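Enoyl-[acyl-carrier-protein] reductase [FMN] (Thermotoga maritima, PDB 5GVJ) probably reduces enoyl-[acyl-carrier-protein] thioesters with NADH through a bound FMN, the closing step of each fatty acid elongation cycle. Local coordinates at residues S35-L40 with P289-I294; P28-A33 with V197-S202; I116-S121 with I137-E142; G144-E149 with H229-L234. The protein carries 1 engineered substitution. All coordinates share one frame; numbering follows the deposited sequence.

In the fold
From the N terminus, helix 28-36 enters interaction 2 with residues 28-33 and interaction 1 with its C-terminal end. Interaction 2 closes at 197-202, in the loop behind helix 193-197, and interaction 1 at 289-294, where the C-terminal helix starts; the two loops cross and touch through Glu201 OE1 and Val290 N. Interaction 3, between neighbouring parallel strands 114-119 and 136-139, nests inside both. Interaction 4 opens next, at 144-149, and closes at 229-234: it nests inside interaction 1, crosses interaction 2, and meets interaction 3 through Met141 and Arg232. Together they tie barrel strands, the first barrel helix, the C-terminal helix and a small antiparallel sheet into one body.

Interaction 1 of 4, residues S35-L40 with P289-I294; sequences SEAGGL and PVKQII
Ala37, where helix 28-36 gives out, offers its single methyl to three side chains at the start of helix 290-309. Its CB lies 3.5 Å from Ile294 CD1 and 3.9 Å from Val290 CG1, branches from residues one helical turn apart. Lys291 comes alongside with its chain bent at chi2 (85°) and again at chi4, a double fold that lays CE 3.8 Å from Ala37 CA and brings NZ to Ala37 O at 3.3 Å. This hydrogen bond is long and meets the oxygen well to the side of the C=O direction, at a C=O...N angle of 110°, with NZ tilted 21° from the carbonyl plane. A positive ammonium here would probably suit the C-terminal end of a helix. Gly38 follows with positive phi and completes a Schellman motif, its N bonded to Ser35 O at 3.0 Å; this ends the first helix of a TIM-barrel beta-alpha unit and turns the chain toward strand 41-44. Gly39 presents bare backbone, its N 4.5 Å from Ile294 CD1. Beyond it, Leu40 makes backbone hydrogen bonds to Ile17 and Met19. Val290 and Ile294 also rest on Phe196 of helix 193-197.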
loop_
_atom_site.group_PDB
_atom_site.type_symbol
_atom_site.label_atom_id
_atom_site.label_comp_id
_atom_site.label_asym_id
_atom_site.label_seq_id
_atom_site.Cartn_x
_atom_site.Cartn_y
_atom_site.Cartn_z
ATOM N N SER A 35 3.459 16.503 20.280
ATOM C CA SER A 35 4.773 16.444 20.922
ATOM C C SER A 35 4.657 16.209 22.425
ATOM O O SER A 35 5.398 15.403 22.990
ATOM C CB SER A 35 5.553 17.728 20.642
ATOM O OG SER A 35 6.105 17.722 19.328
ATOM N N GLU A 36 3.743 16.907 23.098
ATOM C CA GLU A 36 3.602 16.694 24.541
ATOM C C GLU A 36 3.142 15.273 24.848
ATOM O O GLU A 36 3.563 14.687 25.854
ATOM C CB GLU A 36 2.641 17.724 25.139
ATOM C CG GLU A 36 2.504 17.659 26.673
ATOM C CD GLU A 36 3.833 17.812 27.396
ATOM O OE1 GLU A 36 4.720 18.532 26.876
ATOM O OE2 GLU A 36 3.993 17.215 28.492
ATOM N N ALA A 37 2.332 14.682 23.963
ATOM C CA ALA A 37 1.913 13.288 24.095
ATOM C C ALA A 37 3.015 12.283 23.771
ATOM O O ALA A 37 2.747 11.078 23.833
ATOM C CB ALA A 37 0.715 13.012 23.192
ATOM N N GLY A 38 4.218 12.728 23.392
ATOM C CA GLY A 38 5.339 11.825 23.198
ATOM C C GLY A 38 5.685 11.470 21.762
ATOM O O GLY A 38 6.659 10.738 21.544
ATOM N N GLY A 39 4.920 11.948 20.789
ATOM C CA GLY A 39 5.239 11.787 19.385
ATOM C C GLY A 39 5.989 12.997 18.877
ATOM O O GLY A 39 6.556 13.774 19.648
ATOM N N LEU A 40 6.000 13.168 17.556
ATOM C CA LEU A 40 6.628 14.354 16.975
ATOM C C LEU A 40 5.549 15.221 16.342
ATOM O O LEU A 40 5.062 14.919 15.254
ATOM C CB LEU A 40 7.699 13.995 15.946
ATOM C CG LEU A 40 8.537 15.221 15.564
ATOM C CD1 LEU A 40 9.645 15.454 16.601
ATOM C CD2 LEU A 40 9.126 15.096 14.141
ATOM N N PRO A 289 -9.186 12.156 21.028
ATOM C CA PRO A 289 -8.071 12.912 21.600
ATOM C C PRO A 289 -6.745 12.359 21.111
ATOM O O PRO A 289 -6.590 11.155 20.902
ATOM C CB PRO A 289 -8.232 12.694 23.109
ATOM C CG PRO A 289 -9.671 12.349 23.293
ATOM C CD PRO A 289 -10.019 11.535 22.072
ATOM N N VAL A 290 -5.785 13.269 20.939
ATOM C CA VAL A 290 -4.425 12.892 20.559
ATOM C C VAL A 290 -3.869 11.841 21.509
ATOM O O VAL A 290 -3.266 10.852 21.077
ATOM C CB VAL A 290 -3.535 14.151 20.498
ATOM C CG1 VAL A 290 -2.045 13.789 20.597
ATOM C CG2 VAL A 290 -3.818 14.909 19.205
ATOM N N LYS A 291 -4.092 12.015 22.814
ATOM C CA LYS A 291 -3.575 11.053 23.786
ATOM C C LYS A 291 -4.143 9.659 23.547
ATOM O O LYS A 291 -3.409 8.661 23.597
ATOM C CB LYS A 291 -3.896 11.517 25.209
ATOM C CG LYS A 291 -2.819 11.159 26.228
ATOM C CD LYS A 291 -1.714 12.227 26.251
ATOM C CE LYS A 291 -0.373 11.649 26.712
ATOM N NZ LYS A 291 0.160 10.587 25.754
ATOM N N GLN A 292 -5.451 9.569 23.295
ATOM C CA GLN A 292 -6.065 8.271 23.047
ATOM C C GLN A 292 -5.556 7.657 21.749
ATOM O O GLN A 292 -5.305 6.447 21.685
ATOM C CB GLN A 292 -7.584 8.416 22.992
ATOM C CG GLN A 292 -8.320 7.085 23.021
ATOM C CD GLN A 292 -8.053 6.323 24.319
ATOM O OE1 GLN A 292 -7.660 5.157 24.298
ATOM N NE2 GLN A 292 -8.240 6.993 25.452
ATOM N N ILE A 293 -5.429 8.472 20.695
ATOM C CA ILE A 293 -4.890 7.975 19.425
ATOM C C ILE A 293 -3.569 7.250 19.653
ATOM O O ILE A 293 -3.368 6.123 19.186
ATOM C CB ILE A 293 -4.715 9.127 18.421
ATOM C CG1 ILE A 293 -6.076 9.688 18.003
ATOM C CG2 ILE A 293 -3.881 8.664 17.194
ATOM C CD1 ILE A 293 -5.977 10.979 17.153
ATOM N N ILE A 294 -2.650 7.888 20.373
ATOM C CA ILE A 294 -1.337 7.285 20.577
ATOM C C ILE A 294 -1.440 6.050 21.464
ATOM O O ILE A 294 -0.750 5.051 21.230
ATOM C CB ILE A 294 -0.358 8.334 21.146
ATOM C CG1 ILE A 294 -0.119 9.438 20.110
ATOM C CG2 ILE A 294 0.973 7.673 21.572
ATOM C CD1 ILE A 294 0.672 10.623 20.612
#

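Interaction 2 of 4, residues P28-A33 with V197-S202; sequences PTLAAA and VASVES
Leu30 reaches from helix 28-36 into the loop 197-202, its CG anti to the backbone N (chi1 178°). CB passes Glu201 O at 4.1 Å, and beyond CG the two methyls part company. CD1 goes to the Ser199 side, 3.6 Å from Ser199 OG, an oxygen that is itself hydrogen-bonded to Phe196 O. CD2 sits against Ser202, 3.8 Å from Ser202 CB. An alanine at Leu30 would strip both methyls from these serines and would probably open a gap between helix and loop. The loop is stiffened from within: Ser202 OG donates to Val197 O at 2.8 Å, in the carbonyl plane on a lone pair, and residues 199-202 form a type I turn. One helical turn after Leu30, Ala33 CB packs 3.8 Å from Glu201 CB; the carboxylate of Glu201 leads off to accept Val290 N at the start of helix 290-309. No hydrogen bond crosses the contact, so packing alone joins its halves. The contact belongs to the closure of a TIM barrel, where the first barrel helix leans on the loop after the eighth strand; short helix 193-197 in that connection carries the FMN-binding Gly193 and Thr194.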
loop_
_atom_site.group_PDB
_atom_site.type_symbol
_atom_site.label_atom_id
_atom_site.label_comp_id
_atom_site.label_asym_id
_atom_site.label_seq_id
_atom_site.Cartn_x
_atom_site.Cartn_y
_atom_site.Cartn_z
ATOM N N PRO A 28 0.560 25.106 15.382
ATOM C CA PRO A 28 1.247 24.888 16.669
ATOM C C PRO A 28 0.372 24.222 17.711
ATOM O O PRO A 28 0.884 23.475 18.552
ATOM C CB PRO A 28 1.648 26.305 17.105
ATOM C CG PRO A 28 1.686 27.091 15.847
ATOM C CD PRO A 28 0.679 26.492 14.906
ATOM N N THR A 29 -0.942 24.460 17.683
ATOM C CA THR A 29 -1.808 23.846 18.681
ATOM C C THR A 29 -1.859 22.330 18.520
ATOM O O THR A 29 -1.800 21.593 19.513
ATOM C CB THR A 29 -3.224 24.425 18.604
ATOM O OG1 THR A 29 -3.191 25.831 18.889
ATOM C CG2 THR A 29 -4.048 23.802 19.669
ATOM N N LEU A 30 -1.995 21.845 17.286
ATOM C CA LEU A 30 -1.993 20.395 17.074
ATOM C C LEU A 30 -0.596 19.822 17.275
ATOM O O LEU A 30 -0.435 18.762 17.893
ATOM C CB LEU A 30 -2.514 20.058 15.676
ATOM C CG LEU A 30 -2.541 18.584 15.244
ATOM C CD1 LEU A 30 -3.171 17.661 16.311
ATOM C CD2 LEU A 30 -3.306 18.458 13.944
ATOM N N ALA A 31 0.426 20.520 16.774
ATOM C CA ALA A 31 1.798 20.042 16.928
ATOM C C ALA A 31 2.199 19.965 18.397
ATOM O O ALA A 31 2.825 18.993 18.831
ATOM C CB ALA A 31 2.749 20.950 16.148
ATOM N N ALA A 32 1.840 20.977 19.186
ATOM C CA ALA A 32 2.193 20.944 20.601
ATOM C C ALA A 32 1.532 19.767 21.302
ATOM O O ALA A 32 2.127 19.145 22.189
ATOM C CB ALA A 32 1.809 22.269 21.265
ATOM N N ALA A 33 0.300 19.439 20.909
ATOM C CA ALA A 33 -0.410 18.324 21.526
ATOM C C ALA A 33 0.256 16.989 21.199
ATOM O O ALA A 33 0.421 16.134 22.081
ATOM C CB ALA A 33 -1.875 18.324 21.069
ATOM N N VAL A 197 -5.129 14.902 12.012
ATOM C CA VAL A 197 -6.094 15.940 11.642
ATOM C C VAL A 197 -7.459 15.621 12.236
ATOM O O VAL A 197 -8.196 16.520 12.674
ATOM C CB VAL A 197 -6.178 16.087 10.112
ATOM C CG1 VAL A 197 -7.406 16.908 9.725
ATOM C CG2 VAL A 197 -4.905 16.722 9.562
ATOM N N ALA A 198 -7.821 14.337 12.256
ATOM C CA ALA A 198 -9.080 13.882 12.851
ATOM C C ALA A 198 -8.940 13.677 14.364
ATOM O O ALA A 198 -9.223 12.610 14.908
ATOM C CB ALA A 198 -9.548 12.603 12.171
ATOM N N SER A 199 -8.534 14.739 15.060
ATOM C CA SER A 199 -8.360 14.650 16.503
ATOM C C SER A 199 -9.030 15.832 17.193
ATOM O O SER A 199 -9.299 16.868 16.579
ATOM C CB SER A 199 -6.882 14.617 16.894
ATOM O OG SER A 199 -6.301 15.896 16.693
ATOM N N VAL A 200 -9.272 15.669 18.497
ATOM C CA VAL A 200 -9.930 16.738 19.255
ATOM C C VAL A 200 -9.075 18.000 19.242
ATOM O O VAL A 200 -9.591 19.117 19.097
ATOM C CB VAL A 200 -10.238 16.277 20.696
ATOM C CG1 VAL A 200 -10.849 17.427 21.517
ATOM C CG2 VAL A 200 -11.190 15.102 20.696
ATOM N N GLU A 201 -7.752 17.840 19.348
ATOM C CA GLU A 201 -6.844 18.976 19.428
ATOM C C GLU A 201 -6.498 19.555 18.066
ATOM O O GLU A 201 -5.810 20.583 18.003
ATOM C CB GLU A 201 -5.561 18.568 20.163
ATOM C CG GLU A 201 -5.762 18.242 21.657
ATOM C CD GLU A 201 -6.340 16.851 21.910
ATOM O OE1 GLU A 201 -6.471 16.061 20.940
ATOM O OE2 GLU A 201 -6.663 16.541 23.084
ATOM N N SER A 202 -6.929 18.920 16.980
ATOM C CA SER A 202 -6.749 19.513 15.663
ATOM C C SER A 202 -7.678 20.704 15.503
ATOM O O SER A 202 -8.824 20.667 15.950
ATOM C CB SER A 202 -7.025 18.478 14.570
ATOM O OG SER A 202 -7.341 19.103 13.335
#

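Interaction 3 of 4, residues I116-S121 with I137-E142; sequences IPVVAS and IAEGME
Val119 and Ile137 carry the backbone ladder between strands 116-119 and 137-139, which run parallel at 18°. Val119 N donates to Ile137 O at 2.7 Å and Val119 O receives Glu139 N at 3.0 Å, both close to the line of the C=O bond; Ile137 N adds a third bond, to Pro117 O. Ile137 O also takes a CA-H...O contact from Val118 CA at 3.4 Å, so two groups of the neighbouring strand converge on this oxygen. The apolar contacts centre on Ile137. Its CG1 lies 3.6 Å from Ile116 CG2, the two side chains crossing at about a right angle, while its CD1 touches Val118 CG2 at 3.7 Å. Replacing Ile137 by an alanine would remove both atoms and would probably leave Ile116 and Val118 facing a gap on the sheet's inner side. Glu139 adds an aliphatic contact: CB lies 3.7 Å from Val118 CG1, and with CG anti to the backbone N (chi1 179°) the extended chain also brings CD to 4.0 Å from that methyl. On the other face Val119 packs against helix 122-130. Strand, helix and parallel strand make a beta-alpha-beta crossover of the TIM barrel, and FMN-binding Glu139 ends its strand.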
loop_
_atom_site.group_PDB
_atom_site.type_symbol
_atom_site.label_atom_id
_atom_site.label_comp_id
_atom_site.label_asym_id
_atom_site.label_seq_id
_atom_site.Cartn_x
_atom_site.Cartn_y
_atom_site.Cartn_z
ATOM N N ILE A 116 14.911 15.382 7.682
ATOM C CA ILE A 116 14.164 14.210 7.225
ATOM C C ILE A 116 13.367 14.569 5.976
ATOM O O ILE A 116 12.205 14.980 6.092
ATOM C CB ILE A 116 13.232 13.674 8.328
ATOM C CG1 ILE A 116 14.018 13.418 9.615
ATOM C CG2 ILE A 116 12.577 12.350 7.879
ATOM C CD1 ILE A 116 13.164 12.913 10.775
ATOM N N PRO A 117 13.935 14.420 4.775
ATOM C CA PRO A 117 13.172 14.692 3.550
ATOM C C PRO A 117 12.061 13.671 3.357
ATOM O O PRO A 117 12.192 12.509 3.738
ATOM C CB PRO A 117 14.225 14.563 2.433
ATOM C CG PRO A 117 15.559 14.612 3.116
ATOM C CD PRO A 117 15.317 14.016 4.484
ATOM N N VAL A 118 10.963 14.116 2.755
ATOM C CA VAL A 118 9.897 13.216 2.311
ATOM C C VAL A 118 10.196 12.822 0.870
ATOM O O VAL A 118 10.505 13.680 0.038
ATOM C CB VAL A 118 8.514 13.884 2.438
ATOM C CG1 VAL A 118 7.401 12.932 2.016
ATOM C CG2 VAL A 118 8.266 14.369 3.874
ATOM N N VAL A 119 10.153 11.523 0.577
ATOM C CA VAL A 119 10.494 11.026 -0.751
ATOM C C VAL A 119 9.377 10.117 -1.241
ATOM O O VAL A 119 8.673 9.484 -0.451
ATOM C CB VAL A 119 11.845 10.277 -0.774
ATOM C CG1 VAL A 119 12.969 11.169 -0.240
ATOM C CG2 VAL A 119 11.758 8.993 0.030
ATOM N N ALA A 120 9.195 10.085 -2.558
ATOM C CA ALA A 120 8.260 9.162 -3.185
ATOM C C ALA A 120 8.990 8.210 -4.116
ATOM O O ALA A 120 8.354 7.502 -4.913
ATOM C CB ALA A 120 7.163 9.934 -3.928
ATOM N N SER A 121 10.313 8.163 -4.029
ATOM C CA SER A 121 11.068 7.306 -4.917
ATOM C C SER A 121 12.249 6.712 -4.175
ATOM O O SER A 121 12.729 7.242 -3.172
ATOM C CB SER A 121 11.558 8.062 -6.156
ATOM O OG SER A 121 12.502 9.055 -5.787
ATOM N N ILE A 137 11.287 10.040 5.090
ATOM C CA ILE A 137 9.885 9.672 5.105
ATOM C C ILE A 137 9.568 9.139 3.717
ATOM O O ILE A 137 9.759 9.840 2.714
ATOM C CB ILE A 137 8.992 10.869 5.470
ATOM C CG1 ILE A 137 9.250 11.323 6.919
ATOM C CG2 ILE A 137 7.515 10.498 5.307
ATOM C CD1 ILE A 137 8.898 12.786 7.188
ATOM N N ALA A 138 9.138 7.885 3.651
ATOM C CA ALA A 138 8.732 7.274 2.396
ATOM C C ALA A 138 7.220 7.399 2.348
ATOM O O ALA A 138 6.516 6.751 3.121
ATOM C CB ALA A 138 9.189 5.820 2.321
ATOM N N GLU A 139 6.720 8.261 1.480
ATOM C CA GLU A 139 5.303 8.607 1.488
ATOM C C GLU A 139 4.606 7.960 0.300
ATOM O O GLU A 139 4.821 8.371 -0.846
ATOM C CB GLU A 139 5.120 10.123 1.465
ATOM C CG GLU A 139 3.662 10.536 1.456
ATOM C CD GLU A 139 3.498 12.038 1.563
ATOM O OE1 GLU A 139 3.513 12.725 0.523
ATOM O OE2 GLU A 139 3.370 12.524 2.698
ATOM N N GLY A 140 3.759 6.967 0.574
ATOM C CA GLY A 140 2.996 6.330 -0.482
ATOM C C GLY A 140 1.864 7.203 -0.990
ATOM O O GLY A 140 1.355 8.099 -0.304
ATOM N N MET A 141 1.465 6.929 -2.236
ATOM C CA MET A 141 0.471 7.741 -2.941
ATOM C C MET A 141 -0.949 7.585 -2.402
ATOM O O MET A 141 -1.843 8.279 -2.902
ATOM C CB MET A 141 0.494 7.403 -4.430
ATOM C CG MET A 141 0.262 5.943 -4.716
ATOM S SD MET A 141 -1.466 5.662 -5.115
ATOM C CE MET A 141 -1.535 6.408 -6.750
ATOM N N GLU A 142 -1.198 6.718 -1.417
ATOM C CA GLU A 142 -2.508 6.728 -0.772
ATOM C C GLU A 142 -2.677 7.900 0.184
ATOM O O GLU A 142 -3.775 8.092 0.715
ATOM C CB GLU A 142 -2.767 5.429 0.004
ATOM C CG GLU A 142 -1.592 4.931 0.859
ATOM C CD GLU A 142 -0.734 3.919 0.107
ATOM O OE1 GLU A 142 -0.031 4.322 -0.842
ATOM O OE2 GLU A 142 -0.791 2.718 0.447
#

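Interaction 4 of 4, residues G144-E149 with H229-L234; sequences GGHIGE and HPARVL
Ile147 turns CG1 between its own N and carbonyl carbon (chi1 52°), which lays that atom beside Pro230, 3.8 Å from Pro230 O; His146 swings CG to the side of its N (chi1 -65°), bringing CD2 within 3.7 Å of Ala231 CB. The His146 ring has O of the poorly ordered His229 at its edge, in the ring plane. Between the strands, Gly145 and Arg232 form an antiparallel hydrogen-bonded pair: Gly145 N gives to Arg232 O at 2.8 Å on a lone pair, and Arg232 N returns a bond to Gly145 O at 2.7 Å from 40° above the carbonyl plane. His146 and Ala231 follow as a non-hydrogen-bonded pair, and Ile147 N closes the ladder on Pro230 O at 3.2 Å. Gly145 has positive phi, a conformation that favours glycine, and the FMN-binding Gly144 brings its CA to 3.6 Å from Arg232 O. The guanidinium of Arg232 is held elsewhere, NH1 by Thr220 OG1 and NH2 by Met141 O, while Glu149 forms a salt bridge to Arg235 of the second subunit. The three hydrogen bonds between the two segments are all main-chain, so the pairing itself requires no particular polar side chain, and it holds Gly144 beside Arg232 O.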
loop_
_atom_site.group_PDB
_atom_site.type_symbol
_atom_site.label_atom_id
_atom_site.label_comp_id
_atom_site.label_asym_id
_atom_site.label_seq_id
_atom_site.Cartn_x
_atom_site.Cartn_y
_atom_site.Cartn_z
ATOM N N GLY A 144 -2.992 11.894 1.453
ATOM C CA GLY A 144 -3.679 13.049 0.917
ATOM C C GLY A 144 -2.717 14.112 0.404
ATOM O O GLY A 144 -1.517 14.106 0.685
ATOM N N GLY A 145 -3.265 15.038 -0.374
ATOM C CA GLY A 145 -2.461 16.125 -0.889
ATOM C C GLY A 145 -1.623 15.673 -2.067
ATOM O O GLY A 145 -1.910 14.668 -2.724
ATOM N N HIS A 146 -0.566 16.430 -2.339
ATOM C CA HIS A 146 0.288 16.095 -3.471
ATOM C C HIS A 146 0.991 14.761 -3.224
ATOM O O HIS A 146 1.453 14.477 -2.117
ATOM C CB HIS A 146 1.295 17.219 -3.725
ATOM C CG HIS A 146 0.655 18.510 -4.144
ATOM N ND1 HIS A 146 0.559 19.603 -3.307
ATOM C CD2 HIS A 146 0.054 18.872 -5.304
ATOM C CE1 HIS A 146 -0.064 20.584 -3.935
ATOM N NE2 HIS A 146 -0.380 20.167 -5.150
ATOM N N ILE A 147 1.043 13.923 -4.259
ATOM C CA ILE A 147 1.470 12.537 -4.106
ATOM C C ILE A 147 2.412 12.146 -5.234
ATOM O O ILE A 147 2.429 12.754 -6.306
ATOM C CB ILE A 147 0.270 11.568 -4.095
ATOM C CG1 ILE A 147 -0.613 11.829 -5.318
ATOM C CG2 ILE A 147 -0.496 11.678 -2.791
ATOM C CD1 ILE A 147 -1.585 10.706 -5.643
ATOM N N GLY A 148 3.184 11.094 -4.980
ATOM C CA GLY A 148 3.962 10.425 -6.000
ATOM C C GLY A 148 3.161 9.348 -6.698
ATOM O O GLY A 148 1.934 9.415 -6.791
ATOM N N GLU A 149 3.866 8.327 -7.190
ATOM C CA GLU A 149 3.234 7.258 -7.942
ATOM C C GLU A 149 3.241 5.917 -7.225
ATOM O O GLU A 149 2.409 5.061 -7.548
ATOM C CB GLU A 149 3.926 7.088 -9.299
ATOM C CG GLU A 149 4.387 8.392 -9.909
ATOM C CD GLU A 149 4.629 8.278 -11.401
ATOM O OE1 GLU A 149 5.699 7.748 -11.792
ATOM O OE2 GLU A 149 3.740 8.707 -12.175
ATOM N N HIS A 229 0.704 17.645 -11.670
ATOM C CA HIS A 229 1.045 17.528 -10.257
ATOM C C HIS A 229 -0.118 16.934 -9.464
ATOM O O HIS A 229 -0.908 17.673 -8.873
ATOM C CB HIS A 229 1.428 18.890 -9.689
ATOM C CG HIS A 229 2.222 19.733 -10.635
ATOM N ND1 HIS A 229 3.566 19.532 -10.862
ATOM C CD2 HIS A 229 1.860 20.778 -11.416
ATOM C CE1 HIS A 229 3.999 20.418 -11.741
ATOM N NE2 HIS A 229 2.984 21.187 -12.092
ATOM N N PRO A 230 -0.203 15.605 -9.435
ATOM C CA PRO A 230 -1.376 14.950 -8.841
ATOM C C PRO A 230 -1.497 15.238 -7.350
ATOM O O PRO A 230 -0.503 15.422 -6.645
ATOM C CB PRO A 230 -1.117 13.462 -9.102
ATOM C CG PRO A 230 0.377 13.363 -9.167
ATOM C CD PRO A 230 0.834 14.635 -9.825
ATOM N N ALA A 231 -2.743 15.276 -6.874
ATOM C CA ALA A 231 -3.028 15.493 -5.464
ATOM C C ALA A 231 -4.300 14.742 -5.098
ATOM O O ALA A 231 -5.268 14.748 -5.861
ATOM C CB ALA A 231 -3.176 16.982 -5.142
ATOM N N ARG A 232 -4.293 14.096 -3.935
ATOM C CA ARG A 232 -5.424 13.293 -3.488
ATOM C C ARG A 232 -6.305 14.125 -2.567
ATOM O O ARG A 232 -5.830 14.653 -1.554
ATOM C CB ARG A 232 -4.969 12.025 -2.770
ATOM C CG ARG A 232 -6.132 11.142 -2.304
ATOM C CD ARG A 232 -5.631 9.843 -1.702
ATOM N NE ARG A 232 -4.764 9.112 -2.627
ATOM C CZ ARG A 232 -5.206 8.293 -3.575
ATOM N NH1 ARG A 232 -6.511 8.101 -3.730
ATOM N NH2 ARG A 232 -4.341 7.673 -4.377
ATOM N N VAL A 233 -7.588 14.231 -2.917
ATOM C CA VAL A 233 -8.558 14.969 -2.125
ATOM C C VAL A 233 -9.858 14.177 -2.046
ATOM O O VAL A 233 -10.120 13.270 -2.840
ATOM C CB VAL A 233 -8.838 16.381 -2.693
ATOM C CG1 VAL A 233 -7.587 17.251 -2.633
ATOM C CG2 VAL A 233 -9.378 16.292 -4.114
ATOM N N LEU A 234 -10.676 14.552 -1.069
ATOM C CA LEU A 234 -12.000 13.971 -0.899
ATOM C C LEU A 234 -12.859 14.218 -2.137
ATOM O O LEU A 234 -12.697 15.221 -2.837
ATOM C CB LEU A 234 -12.654 14.580 0.347
ATOM C CG LEU A 234 -13.130 13.687 1.495
ATOM C CD1 LEU A 234 -12.390 12.371 1.523
ATOM C CD2 LEU A 234 -12.946 14.411 2.810
#